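Local coordinates for malonyl CoA-ACP transacylase (Xanthomonas oryzae pv. oryzae, PDB 3K89), which probably catalyses transfer of the malonyl group from malonyl-CoA to holo-acyl carrier protein, giving malonyl-ACP and CoA, at residues Ser155-Pro160 with His203-Arg208; Asn164-Ile169 with Lys288-Ser293; Glu33-Ala38 with Gly72-Arg77. All blocks are in the same frame, centred on the assembly; numbering follows the deposited sequence.

Interactions 1 and 2 sit at the two ends of strand 158-165 in the mixed sheet, consistent with the small ferredoxin-like subdomain of this acyltransferase family. Their centres lie about 24 Å apart, and they touch where Pro160 packs on Ile169 of the neighbouring strand 168-172. Their segments alternate along the chain. The strand's start meets the loop that carries His203, and its end meets helix 282-290. Interaction 3 comes first in sequence, joining helices 30-42 and 61-81 on the opposite side of the chain's centre, about 33 Å from interaction 1 and 29 Å from interaction 2, centre to centre. Interaction 1 includes the predicted catalytic His203, interaction 2 lies near it through Asn164, and interaction 3 is remote helix packing.

Interaction 1. Residues Ser155-Pro160 with His203-Arg208; sequences SQVVVP and HTPLMR
Val157 carries CG1 anti to its backbone N (chi1 169°), whereas Val159 has chi1 -67°, which sets CG1 anti to the carbonyl carbon and leaves CG2 between the backbone N and that carbon; Val157 CG1 and Val159 CG2 thereby both reach the ring of Pro205. The contact sets the start of strand 158-165 of a ferredoxin-like sheet, and the residue leading into it, against the loop holding His203, an active-site residue by prediction. The two chains run in opposite directions here, but side chains and not strand pairing join them. Pro205 CD lies 3.7 Å from Val157 CG1 and also 3.7 Å from Val159 CG2. Those two methyls are themselves 4.5 Å apart, so the ring carbon sits over the notch between them. The approaches differ: Val159 points its CG2 straight at the ring carbon CD of Pro205, while Val157 and the proline cross at a slant. Val159 CG2 also lies 3.8 Å from Thr204 CB. At the other end of the patch, Val157 and Leu206 run past each other in opposite senses, Val157 CG2 a looser 4.2 Å from Leu206 CD2. Val158 points the other way and packs on helices 142-152 and 175-187, the alternation of an extended chain entering the strand.

Bonds within the loop and to its surroundings set its course. His203 adopts a left-handed backbone conformation, and its ring leads away from the valines: NE2 is hydrogen-bonded to Ser94 OG and ND1 to Gln252 O, consistent with a Ser-His pair in which a backbone carbonyl orients the imidazole. Thr204 OG1, also bonded to Pro201 O, forms an ST turn leading into the short 3-10 turn: Leu206 N donates to Thr204 OG1 at 3.2 Å, with an N-H...O angle of 145°.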
loop_
_atom_site.group_PDB
_atom_site.type_symbol
_atom_site.label_atom_id
_atom_site.label_comp_id
_atom_site.label_asym_id
_atom_site.label_seq_id
_atom_site.Cartn_x
_atom_site.Cartn_y
_atom_site.Cartn_z
ATOM N N SER A 155 -26.135 -3.265 -13.144
ATOM C CA SER A 155 -26.585 -3.674 -11.810
ATOM C C SER A 155 -25.430 -4.181 -10.957
ATOM O O SER A 155 -25.645 -4.685 -9.850
ATOM C CB SER A 155 -27.638 -4.775 -11.913
ATOM O OG SER A 155 -28.813 -4.274 -12.529
ATOM N N GLN A 156 -24.213 -4.057 -11.474
ATOM C CA GLN A 156 -23.028 -4.543 -10.774
ATOM C C GLN A 156 -22.149 -3.362 -10.383
ATOM O O GLN A 156 -22.572 -2.208 -10.511
ATOM C CB GLN A 156 -22.276 -5.554 -11.641
ATOM C CG GLN A 156 -23.067 -6.846 -11.860
ATOM C CD GLN A 156 -22.361 -7.795 -12.810
ATOM O OE1 GLN A 156 -22.018 -7.420 -13.922
ATOM N NE2 GLN A 156 -22.148 -9.027 -12.372
ATOM N N VAL A 157 -20.936 -3.645 -9.911
ATOM C CA VAL A 157 -20.046 -2.595 -9.420
ATOM C C VAL A 157 -18.774 -2.532 -10.250
ATOM O O VAL A 157 -18.092 -3.539 -10.433
ATOM C CB VAL A 157 -19.702 -2.820 -7.916
ATOM C CG1 VAL A 157 -18.558 -1.871 -7.469
ATOM C CG2 VAL A 157 -20.952 -2.624 -7.048
ATOM N N VAL A 158 -18.476 -1.351 -10.784
ATOM C CA VAL A 158 -17.144 -1.072 -11.319
ATOM C C VAL A 158 -16.844 0.394 -11.070
ATOM O O VAL A 158 -17.607 1.279 -11.472
ATOM C CB VAL A 158 -16.962 -1.480 -12.821
ATOM C CG1 VAL A 158 -18.010 -0.811 -13.722
ATOM C CG2 VAL A 158 -15.531 -1.194 -13.309
ATOM N N VAL A 159 -15.744 0.642 -10.374
ATOM C CA VAL A 159 -15.418 1.990 -9.912
ATOM C C VAL A 159 -13.906 2.185 -9.950
ATOM O O VAL A 159 -13.152 1.211 -9.943
ATOM C CB VAL A 159 -15.909 2.233 -8.434
ATOM C CG1 VAL A 159 -17.442 2.244 -8.306
ATOM C CG2 VAL A 159 -15.269 1.243 -7.440
ATOM N N PRO A 160 -13.446 3.454 -9.990
ATOM C CA PRO A 160 -12.030 3.710 -9.710
ATOM C C PRO A 160 -11.675 3.187 -8.313
ATOM O O PRO A 160 -12.403 3.454 -7.335
ATOM C CB PRO A 160 -11.920 5.240 -9.772
ATOM C CG PRO A 160 -13.316 5.760 -9.681
ATOM C CD PRO A 160 -14.198 4.688 -10.284
ATOM N N HIS A 203 -10.911 -1.518 -2.435
ATOM C CA HIS A 203 -11.216 -0.098 -2.672
ATOM C C HIS A 203 -12.406 0.074 -3.603
ATOM O O HIS A 203 -12.481 1.032 -4.369
ATOM C CB HIS A 203 -9.951 0.646 -3.126
ATOM C CG HIS A 203 -8.806 0.398 -2.206
ATOM N ND1 HIS A 203 -8.811 0.866 -0.910
ATOM C CD2 HIS A 203 -7.666 -0.320 -2.347
ATOM C CE1 HIS A 203 -7.720 0.449 -0.295
ATOM N NE2 HIS A 203 -7.017 -0.279 -1.139
ATOM N N THR A 204 -13.340 -0.864 -3.481
ATOM C CA THR A 204 -14.626 -0.789 -4.179
ATOM C C THR A 204 -15.758 -1.099 -3.193
ATOM O O THR A 204 -15.525 -1.666 -2.122
ATOM C CB THR A 204 -14.724 -1.855 -5.301
ATOM O OG1 THR A 204 -14.959 -3.144 -4.714
ATOM C CG2 THR A 204 -13.468 -1.881 -6.150
ATOM N N PRO A 205 -17.007 -0.756 -3.553
ATOM C CA PRO A 205 -18.150 -1.081 -2.695
ATOM C C PRO A 205 -18.279 -2.555 -2.278
ATOM O O PRO A 205 -18.954 -2.848 -1.290
ATOM C CB PRO A 205 -19.350 -0.673 -3.567
ATOM C CG PRO A 205 -18.830 0.514 -4.325
ATOM C CD PRO A 205 -17.372 0.194 -4.621
ATOM N N LEU A 206 -17.647 -3.481 -3.005
ATOM C CA LEU A 206 -17.749 -4.900 -2.643
ATOM C C LEU A 206 -17.057 -5.185 -1.301
ATOM O O LEU A 206 -17.243 -6.247 -0.712
ATOM C CB LEU A 206 -17.199 -5.819 -3.747
ATOM C CG LEU A 206 -17.907 -5.774 -5.121
ATOM C CD1 LEU A 206 -17.277 -6.779 -6.063
ATOM C CD2 LEU A 206 -19.410 -5.952 -5.041
ATOM N N MET A 207 -16.256 -4.225 -0.830
ATOM C CA MET A 207 -15.549 -4.377 0.434
ATOM C C MET A 207 -16.295 -3.738 1.602
ATOM O O MET A 207 -15.744 -3.664 2.705
ATOM C CB MET A 207 -14.182 -3.682 0.336
ATOM C CG MET A 207 -13.201 -4.281 -0.671
ATOM S SD MET A 207 -12.664 -5.954 -0.233
ATOM C CE MET A 207 -13.655 -6.936 -1.373
ATOM N N ARG A 208 -17.531 -3.279 1.395
ATOM C CA ARG A 208 -18.203 -2.511 2.458
ATOM C C ARG A 208 -18.389 -3.305 3.756
ATOM O O ARG A 208 -18.128 -2.783 4.843
ATOM C CB ARG A 208 -19.528 -1.903 1.966
ATOM C CG ARG A 208 -20.235 -1.022 2.980
ATOM C CD ARG A 208 -19.444 0.239 3.268
ATOM N NE ARG A 208 -20.029 0.993 4.376
ATOM C CZ ARG A 208 -19.776 0.766 5.662
ATOM N NH1 ARG A 208 -18.941 -0.200 6.029
ATOM N NH2 ARG A 208 -20.360 1.509 6.590
#

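Interaction 2. Residues Asn164-Ile169 with Lys288-Ser293; sequences NSPGQI and KRIDKS
A tight beta hairpin of the ferredoxin-like subdomain, linking strands 158-165 and 168-172, presses its turn residues Ser165 and Pro166 against Arg289 and Ile290 at the C-terminal end of helix 282-290. The turn is type II from Ser165 to Gln168, closed by Gln168 N donating to Ser165 O at 2.9 Å. Gly167 takes its third position with positive phi. A classic beta bulge adjoins it, since Gln168 O accepts from both Asn164 N and Ser165 N. The Asn164 side chain is about 4 Å from a bound glycerol at the nearest atoms, which places the hairpin near the glycerol site.

Two side chains of the helix straddle this turn. Ile290 CD1 comes to within 3.4 Å of Asn164 O, while Ile290 CG1 lies 4.0 Å from Pro166 CD, the two side chains crossing at about a right angle. Arg289 holds CG anti to the backbone N (chi1 -174°) and then bends at the next bond (chi2 66°), which folds the chain over the turn. Arg289 CG is 3.5 Å from Ser165 OG, and the guanidinium passes over Pro166. Pro166 O stands 3.5 Å above the plane of the Arg289 guanidinium, displaced toward the rim, and Pro166 CB lies 4.0 Å from Arg289 NH2. Ile290 packs in addition on Thr260 and Val263 of helix 259-268.

The chemistry is that of packing with a polar tint. Because Pro166 O meets a guanidinium face and not the N-H groups in its plane, the attraction is probably between carbonyl dipole and positive charge, with the aliphatic part of Arg289 and Ile290 supplying the rest through van der Waals contact.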
loop_
_atom_site.group_PDB
_atom_site.type_symbol
_atom_site.label_atom_id
_atom_site.label_comp_id
_atom_site.label_asym_id
_atom_site.label_seq_id
_atom_site.Cartn_x
_atom_site.Cartn_y
_atom_site.Cartn_z
ATOM N N ASN A 164 -3.570 6.457 -8.982
ATOM C CA ASN A 164 -2.142 6.210 -8.747
ATOM C C ASN A 164 -1.184 7.261 -9.266
ATOM O O ASN A 164 -0.191 7.530 -8.631
ATOM C CB ASN A 164 -1.730 4.799 -9.194
ATOM C CG ASN A 164 -2.235 3.745 -8.243
ATOM O OD1 ASN A 164 -2.481 4.048 -7.075
ATOM N ND2 ASN A 164 -2.393 2.509 -8.722
ATOM N N SER A 165 -1.488 7.831 -10.427
ATOM C CA SER A 165 -0.738 8.969 -10.946
ATOM C C SER A 165 -1.571 9.535 -12.078
ATOM O O SER A 165 -2.518 8.895 -12.510
ATOM C CB SER A 165 0.643 8.543 -11.461
ATOM O OG SER A 165 0.562 7.820 -12.669
ATOM N N PRO A 166 -1.228 10.737 -12.567
ATOM C CA PRO A 166 -1.886 11.109 -13.813
ATOM C C PRO A 166 -1.559 10.023 -14.839
ATOM O O PRO A 166 -0.416 9.557 -14.903
ATOM C CB PRO A 166 -1.244 12.461 -14.157
ATOM C CG PRO A 166 -0.800 13.000 -12.829
ATOM C CD PRO A 166 -0.346 11.798 -12.054
ATOM N N GLY A 167 -2.567 9.536 -15.555
ATOM C CA GLY A 167 -2.345 8.442 -16.509
ATOM C C GLY A 167 -2.160 7.040 -15.930
ATOM O O GLY A 167 -1.725 6.120 -16.642
ATOM N N GLN A 168 -2.442 6.868 -14.634
ATOM C CA GLN A 168 -2.647 5.526 -14.084
ATOM C C GLN A 168 -3.802 5.498 -13.092
ATOM O O GLN A 168 -3.723 6.084 -12.009
ATOM C CB GLN A 168 -1.398 4.898 -13.439
ATOM C CG GLN A 168 -1.732 3.428 -13.038
ATOM C CD GLN A 168 -0.647 2.665 -12.292
ATOM O OE1 GLN A 168 0.545 2.710 -12.638
ATOM N NE2 GLN A 168 -1.074 1.908 -11.287
ATOM N N ILE A 169 -4.873 4.822 -13.482
ATOM C CA ILE A 169 -5.994 4.555 -12.583
ATOM C C ILE A 169 -6.228 3.066 -12.594
ATOM O O ILE A 169 -6.163 2.416 -13.648
ATOM C CB ILE A 169 -7.296 5.267 -13.016
ATOM C CG1 ILE A 169 -7.158 6.776 -12.935
ATOM C CG2 ILE A 169 -8.480 4.823 -12.161
ATOM C CD1 ILE A 169 -8.444 7.474 -13.358
ATOM N N LYS A 288 7.347 9.867 -9.334
ATOM C CA LYS A 288 8.036 10.551 -10.449
ATOM C C LYS A 288 7.057 11.063 -11.500
ATOM O O LYS A 288 7.327 12.069 -12.176
ATOM C CB LYS A 288 9.092 9.642 -11.094
ATOM C CG LYS A 288 10.251 9.273 -10.167
ATOM C CD LYS A 288 11.379 8.586 -10.914
ATOM C CE LYS A 288 11.861 7.318 -10.193
ATOM N NZ LYS A 288 11.924 7.429 -8.701
ATOM N N ARG A 289 5.924 10.374 -11.648
ATOM C CA ARG A 289 4.878 10.789 -12.586
ATOM C C ARG A 289 3.983 11.884 -11.999
ATOM O O ARG A 289 3.501 12.753 -12.727
ATOM C CB ARG A 289 4.059 9.576 -13.061
ATOM C CG ARG A 289 3.022 9.855 -14.147
ATOM C CD ARG A 289 3.666 10.270 -15.476
ATOM N NE ARG A 289 2.666 10.774 -16.417
ATOM C CZ ARG A 289 2.159 12.004 -16.386
ATOM N NH1 ARG A 289 2.562 12.870 -15.463
ATOM N NH2 ARG A 289 1.246 12.370 -17.283
ATOM N N ILE A 290 3.771 11.844 -10.685
ATOM C CA ILE A 290 2.927 12.814 -9.997
ATOM C C ILE A 290 3.597 14.193 -9.901
ATOM O O ILE A 290 2.974 15.231 -10.177
ATOM C CB ILE A 290 2.534 12.300 -8.583
ATOM C CG1 ILE A 290 1.633 11.065 -8.703
ATOM C CG2 ILE A 290 1.796 13.385 -7.794
ATOM C CD1 ILE A 290 1.658 10.148 -7.464
ATOM N N ASP A 291 4.862 14.191 -9.516
ATOM C CA ASP A 291 5.577 15.437 -9.289
ATOM C C ASP A 291 7.045 15.226 -9.616
ATOM O O ASP A 291 7.801 14.631 -8.841
ATOM C CB ASP A 291 5.379 15.907 -7.850
ATOM C CG ASP A 291 5.995 17.279 -7.580
ATOM O OD1 ASP A 291 6.920 17.694 -8.322
ATOM O OD2 ASP A 291 5.556 17.926 -6.606
ATOM N N LYS A 292 7.442 15.746 -10.778
ATOM C CA LYS A 292 8.766 15.483 -11.344
ATOM C C LYS A 292 9.918 16.125 -10.567
ATOM O O LYS A 292 11.081 15.799 -10.789
ATOM C CB LYS A 292 8.799 15.951 -12.801
ATOM C CG LYS A 292 7.941 15.117 -13.746
ATOM C CD LYS A 292 7.799 15.783 -15.114
ATOM C CE LYS A 292 8.960 15.444 -16.029
ATOM N NZ LYS A 292 8.912 16.235 -17.293
ATOM N N SER A 293 9.593 17.021 -9.648
ATOM C CA SER A 293 10.625 17.675 -8.849
ATOM C C SER A 293 11.032 16.889 -7.603
ATOM O O SER A 293 12.096 17.124 -7.044
ATOM C CB SER A 293 10.187 19.085 -8.456
ATOM O OG SER A 293 9.116 19.070 -7.527
#

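Interaction 3. Residues Glu33-Ala38 with Gly72-Arg77; sequences ETFAEA and GVAVWR
Arg77 NH1 donates to Glu37 OE1 at 2.9 Å, and a water that also bonds Thr34 OG1 accepts weakly from the same nitrogen. Arg77 NH2 adds the second arm of the salt bridge, reaching Glu37 OE2 at 3.1 Å, so the guanidinium grips the carboxylate end-on with one nitrogen per oxygen. Both bonds are nearly straight and lie close to the guanidinium plane. The carboxylate, however, is rotated 44° from that plane, and its oxygens are approached from above their own plane. Glu37 gets there by an extended chain with CG anti to the backbone N (chi1 -178°), and Arg77 is likewise extended from CG to NE.

The bridge lies beside the packing of helices 30-42 and 61-81, whose short segments here make an angle of 137° between their directions. The small side chains of Thr34 and Ala74 allow Thr34 CA and Ala74 CA to come within 5.6 Å. Thr34 CG2 lies against the Ala74 backbone, 3.7 Å from Ala74 N and 3.9 Å from Ala74 CB. Phe35 contributes CE1, 4.2 Å from Ala74 CB. Gln30 NE2 bonds both Thr34 OG1 and Ala74 O, a further polar tie between the helices, and Leu109 packs on Thr34, Glu37 and Arg77.

Two-point pairing restricts rotation of both charged groups, and the twist between their planes suggests a bridge somewhat short of ideal coplanar geometry. The small side chains of Thr34 and Ala74 are consistent with the close spacing, while the charged pair, far from the predicted active site, adds a tie beside it.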
loop_
_atom_site.group_PDB
_atom_site.type_symbol
_atom_site.label_atom_id
_atom_site.label_comp_id
_atom_site.label_asym_id
_atom_site.label_seq_id
_atom_site.Cartn_x
_atom_site.Cartn_y
_atom_site.Cartn_z
ATOM N N GLU A 33 14.928 -10.875 12.108
ATOM C CA GLU A 33 14.383 -10.724 13.455
ATOM C C GLU A 33 13.021 -10.008 13.402
ATOM O O GLU A 33 12.076 -10.404 14.095
ATOM C CB GLU A 33 15.359 -9.978 14.364
ATOM C CG GLU A 33 16.596 -10.788 14.682
ATOM C CD GLU A 33 17.679 -9.963 15.368
ATOM O OE1 GLU A 33 17.488 -8.741 15.580
ATOM O OE2 GLU A 33 18.742 -10.552 15.679
ATOM N N THR A 34 12.938 -8.966 12.570
ATOM C CA THR A 34 11.686 -8.234 12.370
ATOM C C THR A 34 10.617 -9.131 11.750
ATOM O O THR A 34 9.460 -9.099 12.183
ATOM C CB THR A 34 11.946 -6.981 11.519
ATOM O OG1 THR A 34 12.810 -6.142 12.287
ATOM C CG2 THR A 34 10.662 -6.223 11.228
ATOM N N PHE A 35 10.997 -9.926 10.753
ATOM C CA PHE A 35 10.041 -10.873 10.160
ATOM C C PHE A 35 9.546 -11.885 11.189
ATOM O O PHE A 35 8.368 -12.202 11.201
ATOM C CB PHE A 35 10.627 -11.602 8.951
ATOM C CG PHE A 35 10.443 -10.871 7.649
ATOM C CD1 PHE A 35 11.275 -9.813 7.313
ATOM C CD2 PHE A 35 9.459 -11.264 6.752
ATOM C CE1 PHE A 35 11.116 -9.128 6.092
ATOM C CE2 PHE A 35 9.275 -10.596 5.528
ATOM C CZ PHE A 35 10.119 -9.524 5.192
ATOM N N ALA A 36 10.439 -12.338 12.065
ATOM C CA ALA A 36 10.057 -13.308 13.087
ATOM C C ALA A 36 9.022 -12.710 14.035
ATOM O O ALA A 36 8.045 -13.363 14.383
ATOM C CB ALA A 36 11.286 -13.797 13.839
ATOM N N GLU A 37 9.220 -11.447 14.404
ATOM C CA GLU A 37 8.294 -10.724 15.281
ATOM C C GLU A 37 6.925 -10.562 14.611
ATOM O O GLU A 37 5.888 -10.833 15.211
ATOM C CB GLU A 37 8.910 -9.367 15.621
ATOM C CG GLU A 37 8.101 -8.479 16.565
ATOM C CD GLU A 37 8.802 -7.178 16.896
ATOM O OE1 GLU A 37 10.056 -7.138 16.813
ATOM O OE2 GLU A 37 8.090 -6.203 17.267
ATOM N N ALA A 38 6.941 -10.163 13.347
ATOM C CA ALA A 38 5.714 -10.023 12.578
ATOM C C ALA A 38 5.016 -11.373 12.438
ATOM O O ALA A 38 3.774 -11.450 12.550
ATOM C CB ALA A 38 6.030 -9.416 11.193
ATOM N N GLY A 72 8.299 -3.749 5.065
ATOM C CA GLY A 72 8.433 -2.289 5.211
ATOM C C GLY A 72 8.970 -1.907 6.583
ATOM O O GLY A 72 9.814 -1.009 6.703
ATOM N N VAL A 73 8.450 -2.554 7.623
ATOM C CA VAL A 73 8.931 -2.299 8.960
ATOM C C VAL A 73 10.400 -2.734 9.103
ATOM O O VAL A 73 11.167 -2.046 9.795
ATOM C CB VAL A 73 8.000 -2.919 10.043
ATOM C CG1 VAL A 73 8.578 -2.723 11.445
ATOM C CG2 VAL A 73 6.617 -2.262 9.968
ATOM N N ALA A 74 10.805 -3.832 8.454
ATOM C CA ALA A 74 12.230 -4.245 8.511
ATOM C C ALA A 74 13.155 -3.158 7.944
ATOM O O ALA A 74 14.174 -2.814 8.562
ATOM C CB ALA A 74 12.466 -5.569 7.797
ATOM N N VAL A 75 12.796 -2.596 6.794
ATOM C CA VAL A 75 13.621 -1.540 6.201
ATOM C C VAL A 75 13.576 -0.264 7.073
ATOM O O VAL A 75 14.592 0.416 7.239
ATOM C CB VAL A 75 13.232 -1.259 4.736
ATOM C CG1 VAL A 75 14.159 -0.156 4.142
ATOM C CG2 VAL A 75 13.334 -2.570 3.919
ATOM N N TRP A 76 12.403 0.037 7.644
ATOM C CA TRP A 76 12.237 1.176 8.550
ATOM C C TRP A 76 13.203 1.065 9.730
ATOM O O TRP A 76 13.898 2.026 10.073
ATOM C CB TRP A 76 10.791 1.218 9.074
ATOM C CG TRP A 76 10.580 2.225 10.187
ATOM C CD1 TRP A 76 10.383 1.959 11.526
ATOM C CD2 TRP A 76 10.551 3.644 10.048
ATOM N NE1 TRP A 76 10.212 3.142 12.215
ATOM C CE2 TRP A 76 10.316 4.188 11.338
ATOM C CE3 TRP A 76 10.679 4.514 8.959
ATOM C CZ2 TRP A 76 10.220 5.556 11.564
ATOM C CZ3 TRP A 76 10.586 5.882 9.187
ATOM C CH2 TRP A 76 10.358 6.390 10.484
ATOM N N ARG A 77 13.247 -0.111 10.344
ATOM C CA ARG A 77 14.090 -0.325 11.531
ATOM C C ARG A 77 15.570 -0.231 11.177
ATOM O O ARG A 77 16.367 0.301 11.963
ATOM C CB ARG A 77 13.750 -1.647 12.209
ATOM C CG ARG A 77 12.393 -1.590 12.909
ATOM C CD ARG A 77 12.034 -2.930 13.510
ATOM N NE ARG A 77 10.819 -2.857 14.335
ATOM C CZ ARG A 77 10.340 -3.891 15.030
ATOM N NH1 ARG A 77 10.953 -5.077 14.982
ATOM N NH2 ARG A 77 9.231 -3.764 15.751
HETATM O O HOH W 1 13.607 -6.345 14.955
#